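PDB 3H9P: putative triphosphoribosyl-dephospho-coA synthase from Archaeoglobus fulgidus DSM 4304, which is of unknown function but may use ATP to make triphosphoribosyl-dephospho-CoA. Local coordinates for residues A23-E29 / R42-S47. Numbering follows the deposited sequence.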
ATOM      1  N   ALA A  23     -27.725   0.405  -4.893  1.00 28.08           N
ATOM      2  CA  ALA A  23     -27.206  -0.964  -4.805  1.00 26.61           C
ATOM      3  C   ALA A  23     -28.138  -1.969  -4.123  1.00 25.74           C
ATOM      4  O   ALA A  23     -27.804  -3.179  -3.921  1.00 25.21           O
ATOM      5  CB  ALA A  23     -25.833  -0.968  -4.117  1.00 27.06           C
ATOM      6  N   PHE A  24     -29.297  -1.488  -3.728  1.00 24.96           N
ATOM      7  CA  PHE A  24     -30.205  -2.349  -3.011  1.00 24.56           C
ATOM      8  C   PHE A  24     -30.513  -3.701  -3.730  1.00 23.85           C
ATOM      9  O   PHE A  24     -30.485  -4.732  -3.085  1.00 23.14           O
ATOM     10  CB  PHE A  24     -31.476  -1.585  -2.680  1.00 25.40           C
ATOM     11  CG  PHE A  24     -32.337  -2.263  -1.679  1.00 24.05           C
ATOM     12  CD1 PHE A  24     -32.065  -2.135  -0.330  1.00 26.72           C
ATOM     13  CD2 PHE A  24     -33.433  -3.024  -2.095  1.00 24.12           C
ATOM     14  CE1 PHE A  24     -32.891  -2.789   0.613  1.00 30.24           C
ATOM     15  CE2 PHE A  24     -34.282  -3.632  -1.184  1.00 24.80           C
ATOM     16  CZ  PHE A  24     -34.017  -3.517   0.171  1.00 28.29           C
ATOM     17  N   PRO A  25     -30.792  -3.690  -5.054  1.00 23.11           N
ATOM     18  CA  PRO A  25     -30.959  -4.989  -5.720  1.00 23.58           C
ATOM     19  C   PRO A  25     -29.763  -5.948  -5.582  1.00 24.71           C
ATOM     20  O   PRO A  25     -29.979  -7.158  -5.434  1.00 24.82           O
ATOM     21  CB  PRO A  25     -31.175  -4.629  -7.205  1.00 23.22           C
ATOM     22  CG  PRO A  25     -31.729  -3.231  -7.184  1.00 22.69           C
ATOM     23  CD  PRO A  25     -31.065  -2.557  -5.969  1.00 23.10           C
ATOM     24  N   ALA A  26     -28.533  -5.425  -5.653  1.00 24.67           N
ATOM     25  CA  ALA A  26     -27.326  -6.217  -5.398  1.00 24.79           C
ATOM     26  C   ALA A  26     -27.331  -6.781  -3.983  1.00 24.60           C
ATOM     27  O   ALA A  26     -26.974  -7.940  -3.767  1.00 24.73           O
ATOM     28  CB  ALA A  26     -26.069  -5.344  -5.577  1.00 25.68           C
ATOM     29  N   PHE A  27     -27.735  -5.951  -3.020  1.00 24.38           N
ATOM     30  CA  PHE A  27     -27.801  -6.382  -1.631  1.00 24.57           C
ATOM     31  C   PHE A  27     -28.789  -7.528  -1.442  1.00 24.47           C
ATOM     32  O   PHE A  27     -28.488  -8.489  -0.723  1.00 26.16           O
ATOM     33  CB  PHE A  27     -28.152  -5.225  -0.683  1.00 25.22           C
ATOM     34  CG  PHE A  27     -27.082  -4.183  -0.546  1.00 24.58           C
ATOM     35  CD1 PHE A  27     -25.744  -4.480  -0.767  1.00 29.20           C
ATOM     36  CD2 PHE A  27     -27.413  -2.895  -0.171  1.00 28.66           C
ATOM     37  CE1 PHE A  27     -24.741  -3.500  -0.625  1.00 29.33           C
ATOM     38  CE2 PHE A  27     -26.411  -1.910  -0.029  1.00 30.19           C
ATOM     39  CZ  PHE A  27     -25.077  -2.236  -0.274  1.00 27.17           C
ATOM     40  N   LEU A  28     -29.953  -7.448  -2.083  1.00 23.86           N
ATOM     41  CA  LEU A  28     -30.938  -8.550  -2.032  1.00 23.53           C
ATOM     42  C   LEU A  28     -30.356  -9.831  -2.645  1.00 23.44           C
ATOM     43  O   LEU A  28     -30.533 -10.940  -2.116  1.00 22.49           O
ATOM     44  CB  LEU A  28     -32.249  -8.160  -2.709  1.00 23.50           C
ATOM     45  CG  LEU A  28     -33.077  -7.022  -2.072  1.00 24.85           C
ATOM     46  CD1 LEU A  28     -34.358  -6.782  -2.836  1.00 21.02           C
ATOM     47  CD2 LEU A  28     -33.379  -7.310  -0.586  1.00 24.63           C
ATOM     48  N   GLU A  29     -29.604  -9.665  -3.720  1.00 22.52           N
ATOM     49  CA  GLU A  29     -28.903 -10.795  -4.298  1.00 24.46           C
ATOM     50  C   GLU A  29     -27.878 -11.452  -3.328  1.00 24.01           C
ATOM     51  O   GLU A  29     -27.856 -12.663  -3.186  1.00 24.15           O
ATOM     52  CB  GLU A  29     -28.297 -10.397  -5.637  1.00 23.76           C
ATOM     53  CG  GLU A  29     -27.492 -11.445  -6.275  1.00 28.28           C
ATOM     54  CD  GLU A  29     -27.334 -11.226  -7.791  1.00 33.69           C
ATOM     55  OE1 GLU A  29     -27.339 -10.050  -8.251  1.00 36.38           O
ATOM     56  OE2 GLU A  29     -27.228 -12.246  -8.513  1.00 33.73           O
ATOM     57  N   ARG A  42     -21.054  -6.407  -8.174  1.00 28.56           N
ATOM     58  CA  ARG A  42     -22.390  -6.008  -8.596  1.00 29.04           C
ATOM     59  C   ARG A  42     -22.795  -4.705  -7.929  1.00 29.21           C
ATOM     60  O   ARG A  42     -23.272  -3.772  -8.603  1.00 29.66           O
ATOM     61  CB  ARG A  42     -23.395  -7.113  -8.279  1.00 29.46           C
ATOM     62  CG  ARG A  42     -23.606  -8.051  -9.492  1.00 35.69           C
ATOM     63  CD  ARG A  42     -23.748  -9.541  -9.151  1.00 39.79           C
ATOM     64  NE  ARG A  42     -23.663 -10.357 -10.359  1.00 45.82           N
ATOM     65  CZ  ARG A  42     -24.706 -10.741 -11.105  1.00 47.51           C
ATOM     66  NH1 ARG A  42     -25.945 -10.396 -10.772  1.00 48.03           N
ATOM     67  NH2 ARG A  42     -24.506 -11.482 -12.196  1.00 48.04           N
ATOM     68  N   ALA A  43     -22.589  -4.616  -6.623  1.00 28.37           N
ATOM     69  CA  ALA A  43     -22.923  -3.391  -5.907  1.00 29.25           C
ATOM     70  C   ALA A  43     -22.234  -2.223  -6.563  1.00 30.21           C
ATOM     71  O   ALA A  43     -22.850  -1.188  -6.787  1.00 30.67           O
ATOM     72  CB  ALA A  43     -22.556  -3.481  -4.398  1.00 27.52           C
ATOM     73  N   VAL A  44     -20.959  -2.402  -6.888  1.00 31.71           N
ATOM     74  CA  VAL A  44     -20.175  -1.310  -7.454  1.00 33.18           C
ATOM     75  C   VAL A  44     -20.671  -0.946  -8.837  1.00 34.84           C
ATOM     76  O   VAL A  44     -20.856   0.232  -9.142  1.00 34.66           O
ATOM     77  CB  VAL A  44     -18.642  -1.635  -7.490  1.00 32.85           C
ATOM     78  CG1 VAL A  44     -17.886  -0.598  -8.306  1.00 31.46           C
ATOM     79  CG2 VAL A  44     -18.088  -1.721  -6.092  1.00 29.97           C
ATOM     80  N   LYS A  45     -20.859  -1.951  -9.693  1.00 37.36           N
ATOM     81  CA  LYS A  45     -21.368  -1.670 -11.031  1.00 39.18           C
ATOM     82  C   LYS A  45     -22.737  -0.997 -10.920  1.00 41.08           C
ATOM     83  O   LYS A  45     -23.020  -0.032 -11.626  1.00 41.67           O
ATOM     84  CB  LYS A  45     -21.445  -2.938 -11.861  1.00 38.90           C
ATOM     85  CG  LYS A  45     -20.091  -3.495 -12.268  1.00 38.08           C
ATOM     86  CD  LYS A  45     -20.269  -4.715 -13.157  1.00 39.60           C
ATOM     87  CE  LYS A  45     -18.952  -5.331 -13.538  1.00 40.53           C
ATOM     88  NZ  LYS A  45     -19.118  -6.252 -14.700  1.00 45.46           N
ATOM     89  N   GLU A  46     -23.559  -1.455  -9.989  1.00 43.28           N
ATOM     90  CA  GLU A  46     -24.940  -0.985  -9.931  1.00 46.05           C
ATOM     91  C   GLU A  46     -25.074   0.472  -9.556  1.00 47.41           C
ATOM     92  O   GLU A  46     -25.652   1.253 -10.299  1.00 47.57           O
ATOM     93  CB  GLU A  46     -25.799  -1.851  -9.005  1.00 45.86           C
ATOM     94  CG  GLU A  46     -26.513  -2.938  -9.747  1.00 47.30           C
ATOM     95  CD  GLU A  46     -27.472  -3.742  -8.888  1.00 51.02           C
ATOM     96  OE1 GLU A  46     -28.038  -3.201  -7.889  1.00 50.48           O
ATOM     97  OE2 GLU A  46     -27.665  -4.936  -9.244  1.00 52.70           O
ATOM     98  N   SER A  47     -24.540   0.828  -8.393  1.00 49.42           N
ATOM     99  CA  SER A  47     -24.714   2.165  -7.874  1.00 51.56           C
ATOM    100  C   SER A  47     -23.860   3.185  -8.649  1.00 53.13           C
ATOM    101  O   SER A  47     -23.731   4.344  -8.241  1.00 53.46           O
ATOM    102  CB  SER A  47     -24.381   2.175  -6.397  1.00 51.47           C
ATOM    103  OG  SER A  47     -23.034   1.830  -6.224  1.00 52.21           O
TER
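E46 reaches across to the first turn of helix 24-33, where its OE1 accepts a hydrogen bond from the backbone N of A26 at 3.2 Å. The N-H...O angle of 136° marks a bent bond, and the donor meets the syn side of OE1, tilted from the carboxylate plane. Because the A26 N-H lies in the opening turn, the carboxylate receives it from the neighbouring helix, and the amide dipoles there would probably favour its negative charge. The same OE1 rests 3.5 Å from CB of P25.

Next to this bond the two helices meet through alanines: CB of A43 stands 4.1 Å from CB of A23 and equally far from CB of A26. Such small side chains are consistent with the close spacing here: the axes of segments 24-29 and 42-46 approach to 8.6 Å and run nearly antiparallel, 165° apart.

Farther along, NH1 of R42 forms a salt bridge with OE1 of E29 at 2.9 Å. E29 extends to it with CG anti to the backbone N (chi1 176°), and its carboxylate stands almost perpendicular to the guanidinium; its OE2 also pairs with K33.

Helices 24-33 and 36-46 thus form an antiparallel hairpin in this all-helical chain. F61 of helix 58-68 packs on A23, A43 and S47, while helix 92-105 meets V44 and K45.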